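Local coordinates for protein transcriptional regulator, LacI family (Corynebacterium glutamicum, PDB 3H5T) that regulates cell wall biogenesis genes by binding a palindromic promoter motif, activating the inositol phosphate synthase gene in an inositol-dependent manner, at residues A[20-23]-A[24-27]; A[30-33]-A[34-37]; A[40-43]-A[44-48]; A[114-117]-A[118-121]. All blocks are in the same frame, centred on the assembly; numbering follows the deposited sequence.

In the fold
Contacts 1, 2 and 3 make one cluster in the small N-terminal DNA-binding domain, their centres about 11 Å apart, while contact 4 lies in the periplasmic-binding-protein-like domain, its centre about 60 Å from that of contact 1. Contacts 1 and 2 bracket helix 23-31, the first at its start and the second at and just past its end; contact 3 runs along helix 38-50, packed against both through I21, V26, P33 and L36. Contact 3 is partly buried; the others are surface contacts. The chemistry follows the place: threonine and aspartate tie helix starts in contacts 1 and 4, a 3-10 turn bends the chain in contact 2, and i to i+4 pairs line contact 3.

Contact 1. Residues A[20-23]-A[24-27]; sequences GISR and TTVS
T25 meets both I21 and S22 at the start of helix 23-31, and its two branches divide the work. With OG1 set beside the backbone N (chi1 -47°), the hydroxyl turns back to accept from S22 N at 3.0 Å, a bond bent to 136° at the hydrogen. S22 holds the N-cap position and T25 is the third residue of the helix, so this is one half of a capping box; the other half is absent, because S22 OG makes no capping bond. The methyl branch of T25 goes the other way, its CG2 lying 3.6 Å from I21 CD1. Threonine suits the position, having a polar arm for the incoming chain and an apolar arm for I21. R23, first in the helix, has CG between the backbone N and the carbonyl carbon (chi1 77°), which keeps the root of its side chain beside T24 N while the extended remainder leads off; T24 in turn sets its CB against R23 C. R23 O accepts from S27 N at 2.9 Å, and S22 O from V26 N at 3.2 Å. Residues 20-22 form the turn of the helix-turn-helix, and helix 23-31 is its second helix, which in LacI-family proteins enters the DNA major groove. On its inner side V26 rests on L12, I15 and A16 of helix 11-19, while I21, T25 and V26 lie against I44 and L40 of helix 38-50.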
loop_
_atom_site.group_PDB
_atom_site.type_symbol
_atom_site.label_atom_id
_atom_site.label_comp_id
_atom_site.label_asym_id
_atom_site.label_seq_id
_atom_site.Cartn_x
_atom_site.Cartn_y
_atom_site.Cartn_z
ATOM N N GLY A 20 23.799 -9.534 -39.102
ATOM C CA GLY A 20 25.108 -9.162 -39.597
ATOM C C GLY A 20 25.168 -7.773 -40.218
ATOM O O GLY A 20 25.963 -7.536 -41.129
ATOM N N ILE A 21 24.326 -6.855 -39.742
ATOM C CA ILE A 21 24.343 -5.485 -40.245
ATOM C C ILE A 21 24.656 -4.537 -39.082
ATOM O O ILE A 21 24.951 -4.987 -37.973
ATOM C CB ILE A 21 22.993 -5.084 -40.924
ATOM C CG1 ILE A 21 21.811 -5.370 -39.995
ATOM C CG2 ILE A 21 22.827 -5.833 -42.246
ATOM C CD1 ILE A 21 20.464 -4.978 -40.598
ATOM N N SER A 22 24.608 -3.231 -39.327
ATOM C CA SER A 22 24.904 -2.256 -38.278
ATOM C C SER A 22 23.652 -1.840 -37.512
ATOM O O SER A 22 22.533 -1.993 -38.002
ATOM C CB SER A 22 25.572 -1.023 -38.888
ATOM O OG SER A 22 26.854 -1.347 -39.416
ATOM N N ARG A 23 23.831 -1.317 -36.306
ATOM C CA ARG A 23 22.671 -0.892 -35.541
ATOM C C ARG A 23 22.020 0.298 -36.249
ATOM O O ARG A 23 20.813 0.492 -36.164
ATOM C CB ARG A 23 23.058 -0.508 -34.111
ATOM C CG ARG A 23 23.706 0.835 -34.017
ATOM C CD ARG A 23 23.793 1.306 -32.588
ATOM N NE ARG A 23 24.082 2.735 -32.558
ATOM C CZ ARG A 23 24.428 3.409 -31.471
ATOM N NH1 ARG A 23 24.537 2.790 -30.303
ATOM N NH2 ARG A 23 24.665 4.708 -31.557
ATOM N N THR A 24 22.821 1.097 -36.948
ATOM C CA THR A 24 22.282 2.238 -37.679
ATOM C C THR A 24 21.436 1.698 -38.837
ATOM O O THR A 24 20.417 2.298 -39.205
ATOM C CB THR A 24 23.408 3.147 -38.231
ATOM O OG1 THR A 24 24.164 3.681 -37.140
ATOM C CG2 THR A 24 22.828 4.305 -39.028
ATOM N N THR A 25 21.856 0.561 -39.398
ATOM C CA THR A 25 21.118 -0.066 -40.489
ATOM C C THR A 25 19.711 -0.352 -39.977
ATOM O O THR A 25 18.717 -0.019 -40.629
ATOM C CB THR A 25 21.737 -1.419 -40.923
ATOM O OG1 THR A 25 23.157 -1.292 -41.077
ATOM C CG2 THR A 25 21.136 -1.863 -42.242
ATOM N N VAL A 26 19.644 -0.965 -38.796
ATOM C CA VAL A 26 18.372 -1.316 -38.162
ATOM C C VAL A 26 17.547 -0.063 -37.882
ATOM O O VAL A 26 16.339 -0.042 -38.106
ATOM C CB VAL A 26 18.597 -2.079 -36.818
ATOM C CG1 VAL A 26 17.243 -2.357 -36.134
ATOM C CG2 VAL A 26 19.339 -3.377 -37.076
ATOM N N SER A 27 18.207 0.981 -37.391
ATOM C CA SER A 27 17.527 2.236 -37.096
ATOM C C SER A 27 16.891 2.833 -38.360
ATOM O O SER A 27 15.723 3.239 -38.345
ATOM C CB SER A 27 18.514 3.234 -36.493
ATOM O OG SER A 27 17.837 4.385 -36.036
#

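Contact 2. Residues A[30-33]-A[34-37]; sequences YNRP and EQLS
Two successive i to i+3 hydrogen bonds fold the backbone into a short 3-10 turn, Q35 N to R32 O at 2.9 Å and L36 N to P33 O at 3.2 Å, both donors well above the carbonyl planes. P33 suits the start of such a turn, since its ring holds phi near -49° and its nitrogen needs no acceptor. Across the turn, E34 folds back toward R32, bent at chi2 (-67°), and its OE2 lies over one face of the R32 guanidinium. The carboxylate stands nearly upright on that group, 80° between the planes, and R32 NH1 is 4.2 Å from E34 OE2, so any attraction is probably one of charge alone, with no N-H directed at the oxygen. E34 OE2 also lies 3.3 Å from R32 CB, against the root of the arginine chain. The turn links helix 23-31, second helix of the helix-turn-helix, to helix 38-50, starting where R32 leaves helical geometry. The aliphatic part of Q35 lies alongside R32, pointing the same way, with Q35 CG 3.6 Å from R32 NE; the amide end is too tight in the model to be trusted. On the inner side, P33 and L36 both rest on R41 of helix 38-50.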
loop_
_atom_site.group_PDB
_atom_site.type_symbol
_atom_site.label_atom_id
_atom_site.label_comp_id
_atom_site.label_asym_id
_atom_site.label_seq_id
_atom_site.Cartn_x
_atom_site.Cartn_y
_atom_site.Cartn_z
ATOM N N TYR A 30 13.578 2.000 -39.360
ATOM C CA TYR A 30 12.507 2.677 -38.631
ATOM C C TYR A 30 12.340 4.162 -38.901
ATOM O O TYR A 30 11.214 4.630 -39.041
ATOM C CB TYR A 30 12.696 2.481 -37.115
ATOM C CG TYR A 30 12.424 1.069 -36.653
ATOM C CD1 TYR A 30 11.130 0.658 -36.341
ATOM C CD2 TYR A 30 13.446 0.124 -36.595
ATOM C CE1 TYR A 30 10.856 -0.657 -35.990
ATOM C CE2 TYR A 30 13.186 -1.194 -36.240
ATOM C CZ TYR A 30 11.886 -1.575 -35.943
ATOM O OH TYR A 30 11.612 -2.878 -35.618
ATOM N N ASN A 31 13.458 4.891 -38.974
ATOM C CA ASN A 31 13.446 6.347 -39.161
ATOM C C ASN A 31 13.861 6.912 -40.526
ATOM O O ASN A 31 13.588 8.075 -40.822
ATOM C CB ASN A 31 14.328 7.008 -38.093
ATOM C CG ASN A 31 14.167 6.380 -36.719
ATOM O OD1 ASN A 31 14.927 5.492 -36.332
ATOM N ND2 ASN A 31 13.173 6.833 -35.978
ATOM N N ARG A 32 14.530 6.108 -41.345
ATOM C CA ARG A 32 14.995 6.552 -42.661
ATOM C C ARG A 32 14.916 5.382 -43.643
ATOM O O ARG A 32 15.935 4.908 -44.150
ATOM C CB ARG A 32 16.439 7.054 -42.548
ATOM C CG ARG A 32 16.600 8.300 -41.683
ATOM C CD ARG A 32 18.035 8.463 -41.195
ATOM N NE ARG A 32 19.013 8.431 -42.285
ATOM C CZ ARG A 32 19.227 9.430 -43.139
ATOM N NH1 ARG A 32 18.537 10.559 -43.035
ATOM N NH2 ARG A 32 20.118 9.288 -44.113
ATOM N N PRO A 33 13.690 4.917 -43.936
ATOM C CA PRO A 33 13.402 3.799 -44.842
ATOM C C PRO A 33 14.102 3.893 -46.186
ATOM O O PRO A 33 14.573 2.885 -46.719
ATOM C CB PRO A 33 11.883 3.857 -44.998
ATOM C CG PRO A 33 11.424 4.520 -43.733
ATOM C CD PRO A 33 12.445 5.601 -43.546
ATOM N N GLU A 34 14.173 5.106 -46.730
ATOM C CA GLU A 34 14.798 5.319 -48.030
ATOM C C GLU A 34 16.288 4.954 -48.083
ATOM O O GLU A 34 16.839 4.755 -49.164
ATOM C CB GLU A 34 14.583 6.775 -48.500
ATOM C CG GLU A 34 15.370 7.874 -47.765
ATOM C CD GLU A 34 14.961 8.074 -46.309
ATOM O OE1 GLU A 34 13.756 7.986 -45.990
ATOM O OE2 GLU A 34 15.857 8.346 -45.480
ATOM N N GLN A 35 16.928 4.846 -46.921
ATOM C CA GLN A 35 18.354 4.513 -46.849
ATOM C C GLN A 35 18.684 3.046 -47.141
ATOM O O GLN A 35 19.853 2.668 -47.186
ATOM C CB GLN A 35 18.904 4.874 -45.465
ATOM C CG GLN A 35 19.007 6.368 -45.192
ATOM C CD GLN A 35 20.288 6.968 -45.725
ATOM O OE1 GLN A 35 21.382 6.651 -45.251
ATOM N NE2 GLN A 35 20.165 7.835 -46.718
ATOM N N LEU A 36 17.663 2.218 -47.325
ATOM C CA LEU A 36 17.892 0.806 -47.601
ATOM C C LEU A 36 16.819 0.222 -48.512
ATOM O O LEU A 36 15.757 0.814 -48.688
ATOM C CB LEU A 36 17.981 0.018 -46.284
ATOM C CG LEU A 36 17.007 0.342 -45.147
ATOM C CD1 LEU A 36 15.572 0.146 -45.605
ATOM C CD2 LEU A 36 17.316 -0.539 -43.961
ATOM N N SER A 37 17.101 -0.939 -49.097
ATOM C CA SER A 37 16.149 -1.578 -50.007
ATOM C C SER A 37 14.876 -2.034 -49.294
ATOM O O SER A 37 14.884 -2.270 -48.090
ATOM C CB SER A 37 16.805 -2.780 -50.692
ATOM O OG SER A 37 17.208 -3.740 -49.737
#

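Contact 3. Residues A[40-43]-A[44-48]; sequences LRQR and ILDTA
Q42 and D46, one turn apart on helix 38-50, join through their side chains. From CB the Q42 chain first runs anti to the backbone N (chi1 -164°) and then bends at chi2, so that CG passes 3.5 Å from D46 OD2 and CD, at 4.0 Å from the same oxygen, turns the amide over the carboxylate. At the tip NE2 gives a hydrogen bond to D46 OD1 at 2.9 Å, bent to 138° at the hydrogen and arriving from above the carboxylate plane, with the two flat groups 29° apart. Two polar side chains suit this outer side of the helix. Beneath them the main chain is regularly alpha-helical, D46 N reaching Q42 O at 2.8 Å. Helix 38-50 follows the helix-turn-helix and closes the small core of the LacI-type DNA-binding domain, so the residues turned to that core are mostly apolar. There L40 CG lies 3.9 Å from I44 CD1, and I44 carries on to A29 and L36. On another side the extended R41 chain brings CZ to 3.7 Å from L45 CD1, a charged tip crossing a methyl obliquely. T47 grips the preceding turn twice: its N and its OG1 each donate to R43 O at 2.9 Å, from opposite faces of that carbonyl's plane. This satisfies the hydroxyl of the buried T47 within its own helix, and the side chain packs on L19 and K18 of helix 11-19.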
loop_
_atom_site.group_PDB
_atom_site.type_symbol
_atom_site.label_atom_id
_atom_site.label_comp_id
_atom_site.label_asym_id
_atom_site.label_seq_id
_atom_site.Cartn_x
_atom_site.Cartn_y
_atom_site.Cartn_z
ATOM N N LEU A 40 15.546 -5.389 -47.400
ATOM C CA LEU A 40 16.285 -5.407 -46.141
ATOM C C LEU A 40 15.452 -4.766 -45.036
ATOM O O LEU A 40 15.566 -5.138 -43.867
ATOM C CB LEU A 40 17.627 -4.668 -46.264
ATOM C CG LEU A 40 18.484 -4.642 -44.978
ATOM C CD1 LEU A 40 18.896 -6.061 -44.592
ATOM C CD2 LEU A 40 19.736 -3.771 -45.186
ATOM N N ARG A 41 14.612 -3.804 -45.404
ATOM C CA ARG A 41 13.776 -3.137 -44.416
ATOM C C ARG A 41 12.788 -4.159 -43.874
ATOM O O ARG A 41 12.589 -4.274 -42.661
ATOM C CB ARG A 41 13.027 -1.973 -45.056
ATOM C CG ARG A 41 12.122 -1.216 -44.115
ATOM C CD ARG A 41 11.475 -0.038 -44.823
ATOM N NE ARG A 41 10.649 0.737 -43.903
ATOM C CZ ARG A 41 9.461 0.348 -43.456
ATOM N NH1 ARG A 41 8.941 -0.806 -43.852
ATOM N NH2 ARG A 41 8.803 1.102 -42.586
ATOM N N GLN A 42 12.183 -4.913 -44.783
ATOM C CA GLN A 42 11.223 -5.937 -44.403
ATOM C C GLN A 42 11.887 -6.999 -43.526
ATOM O O GLN A 42 11.314 -7.435 -42.526
ATOM C CB GLN A 42 10.622 -6.591 -45.646
ATOM C CG GLN A 42 9.375 -7.372 -45.326
ATOM C CD GLN A 42 8.358 -6.509 -44.597
ATOM O OE1 GLN A 42 7.789 -5.578 -45.174
ATOM N NE2 GLN A 42 8.138 -6.801 -43.316
ATOM N N ARG A 43 13.096 -7.412 -43.898
ATOM C CA ARG A 43 13.830 -8.407 -43.119
ATOM C C ARG A 43 14.112 -7.901 -41.695
ATOM O O ARG A 43 13.982 -8.642 -40.720
ATOM C CB ARG A 43 15.149 -8.758 -43.817
ATOM C CG ARG A 43 15.870 -9.944 -43.199
ATOM C CD ARG A 43 17.165 -10.223 -43.927
ATOM N NE ARG A 43 16.926 -10.552 -45.324
ATOM C CZ ARG A 43 16.388 -11.693 -45.741
ATOM N NH1 ARG A 43 16.032 -12.628 -44.862
ATOM N NH2 ARG A 43 16.199 -11.896 -47.040
ATOM N N ILE A 44 14.503 -6.636 -41.581
ATOM C CA ILE A 44 14.786 -6.037 -40.283
ATOM C C ILE A 44 13.499 -5.964 -39.465
ATOM O O ILE A 44 13.495 -6.270 -38.275
ATOM C CB ILE A 44 15.379 -4.617 -40.452
ATOM C CG1 ILE A 44 16.810 -4.723 -40.984
ATOM C CG2 ILE A 44 15.346 -3.857 -39.120
ATOM C CD1 ILE A 44 17.355 -3.420 -41.496
ATOM N N LEU A 45 12.408 -5.573 -40.113
ATOM C CA LEU A 45 11.118 -5.479 -39.443
ATOM C C LEU A 45 10.592 -6.842 -38.981
ATOM O O LEU A 45 10.084 -6.967 -37.865
ATOM C CB LEU A 45 10.098 -4.816 -40.367
ATOM C CG LEU A 45 10.363 -3.345 -40.690
ATOM C CD1 LEU A 45 9.188 -2.791 -41.493
ATOM C CD2 LEU A 45 10.551 -2.545 -39.390
ATOM N N ASP A 46 10.714 -7.860 -39.831
ATOM C CA ASP A 46 10.244 -9.193 -39.476
ATOM C C ASP A 46 11.109 -9.788 -38.382
ATOM O O ASP A 46 10.602 -10.459 -37.487
ATOM C CB ASP A 46 10.246 -10.121 -40.693
ATOM C CG ASP A 46 9.265 -9.682 -41.765
ATOM O OD1 ASP A 46 8.244 -9.038 -41.430
ATOM O OD2 ASP A 46 9.509 -9.998 -42.944
ATOM N N THR A 47 12.420 -9.558 -38.458
ATOM C CA THR A 47 13.327 -10.057 -37.432
ATOM C C THR A 47 12.954 -9.396 -36.096
ATOM O O THR A 47 13.066 -10.008 -35.037
ATOM C CB THR A 47 14.806 -9.741 -37.777
ATOM O OG1 THR A 47 15.213 -10.514 -38.911
ATOM C CG2 THR A 47 15.710 -10.074 -36.615
ATOM N N ALA A 48 12.501 -8.144 -36.149
ATOM C CA ALA A 48 12.096 -7.433 -34.943
ATOM C C ALA A 48 10.826 -8.097 -34.410
ATOM O O ALA A 48 10.631 -8.245 -33.205
ATOM C CB ALA A 48 11.830 -5.972 -35.264
#

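Contact 4. Residues A[114-117]-A[118-121]; sequences SVDH and VSAQ
D116 OD1 is held by two donors of S119: the hydroxyl OG at 2.7 Å and the backbone N at 3.1 Å. The hydroxyl arrives on the syn side, 34° out of the carboxylate plane, whereas the amide comes in nearly along the C-O axis, so the two bonds together should restrict rotation of the carboxylate. The turn at chi1 (47°), which sets CG between the backbone N and the carbonyl carbon, swings the acid over the first turn of helix 117-125. Aspartate suits this N-cap position because it accepts from an amide that has no carbonyl before it in the helix, and its negative charge probably interacts favourably with the helix dipole. The main-chain ladder starts beside it, A120 N to D116 O at 3.1 Å and almost straight. Just before the cap, V115 packs its CG1 against the helix, 4.1 Å from S119 CB and 4.4 Å from A120 CB. With V115 ahead of the cap and A120 four residues into the helix, this is the placing of a hydrophobic staple. H117, A120 and Q121 turn to helix 142-150. A capped, stapled start of this kind begins the helix of the beta-alpha-beta crossover from strand 103-108 to strand 132-135 in the periplasmic-binding-protein fold.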
loop_
_atom_site.group_PDB
_atom_site.type_symbol
_atom_site.label_atom_id
_atom_site.label_comp_id
_atom_site.label_asym_id
_atom_site.label_seq_id
_atom_site.Cartn_x
_atom_site.Cartn_y
_atom_site.Cartn_z
ATOM N N SER A 114 -17.235 15.147 8.647
ATOM C CA SER A 114 -18.218 16.132 8.210
ATOM C C SER A 114 -18.737 15.874 6.803
ATOM O O SER A 114 -19.713 16.495 6.372
ATOM C CB SER A 114 -17.606 17.532 8.259
ATOM O OG SER A 114 -16.450 17.608 7.434
ATOM N N VAL A 115 -18.082 14.970 6.083
ATOM C CA VAL A 115 -18.490 14.661 4.721
ATOM C C VAL A 115 -19.820 13.921 4.692
ATOM O O VAL A 115 -20.010 12.937 5.397
ATOM C CB VAL A 115 -17.428 13.806 3.996
ATOM C CG1 VAL A 115 -17.837 13.579 2.553
ATOM C CG2 VAL A 115 -16.090 14.500 4.042
ATOM N N ASP A 116 -20.747 14.423 3.887
ATOM C CA ASP A 116 -22.055 13.800 3.747
ATOM C C ASP A 116 -22.190 13.285 2.321
ATOM O O ASP A 116 -21.349 13.562 1.470
ATOM C CB ASP A 116 -23.165 14.798 4.056
ATOM C CG ASP A 116 -22.956 16.118 3.369
ATOM O OD1 ASP A 116 -22.455 16.113 2.225
ATOM O OD2 ASP A 116 -23.302 17.160 3.968
ATOM N N HIS A 117 -23.257 12.548 2.059
ATOM C CA HIS A 117 -23.468 11.963 0.745
ATOM C C HIS A 117 -23.514 12.927 -0.434
ATOM O O HIS A 117 -23.045 12.590 -1.515
ATOM C CB HIS A 117 -24.714 11.080 0.803
ATOM C CG HIS A 117 -24.582 9.959 1.789
ATOM N ND1 HIS A 117 -23.924 8.782 1.494
ATOM C CD2 HIS A 117 -24.939 9.872 3.092
ATOM C CE1 HIS A 117 -23.884 8.021 2.573
ATOM N NE2 HIS A 117 -24.491 8.660 3.557
ATOM N N VAL A 118 -24.044 14.129 -0.247
ATOM C CA VAL A 118 -24.087 15.062 -1.368
ATOM C C VAL A 118 -22.677 15.508 -1.748
ATOM O O VAL A 118 -22.381 15.727 -2.922
ATOM C CB VAL A 118 -24.937 16.316 -1.059
ATOM C CG1 VAL A 118 -24.309 17.118 0.064
ATOM C CG2 VAL A 118 -25.057 17.167 -2.316
ATOM N N SER A 119 -21.804 15.644 -0.756
ATOM C CA SER A 119 -20.432 16.050 -1.030
ATOM C C SER A 119 -19.702 14.924 -1.760
ATOM O O SER A 119 -19.047 15.146 -2.774
ATOM C CB SER A 119 -19.698 16.370 0.274
ATOM O OG SER A 119 -20.362 17.385 1.005
ATOM N N ALA A 120 -19.833 13.712 -1.237
ATOM C CA ALA A 120 -19.180 12.546 -1.817
ATOM C C ALA A 120 -19.673 12.247 -3.229
ATOM O O ALA A 120 -18.885 11.914 -4.112
ATOM C CB ALA A 120 -19.400 11.334 -0.922
ATOM N N GLN A 121 -20.976 12.385 -3.437
ATOM C CA GLN A 121 -21.581 12.109 -4.733
ATOM C C GLN A 121 -21.208 13.115 -5.816
ATOM O O GLN A 121 -21.174 12.772 -6.994
ATOM C CB GLN A 121 -23.101 11.986 -4.564
ATOM C CG GLN A 121 -23.459 10.855 -3.586
ATOM C CD GLN A 121 -24.936 10.784 -3.217
ATOM O OE1 GLN A 121 -25.607 11.814 -3.056
ATOM N NE2 GLN A 121 -25.445 9.558 -3.056
#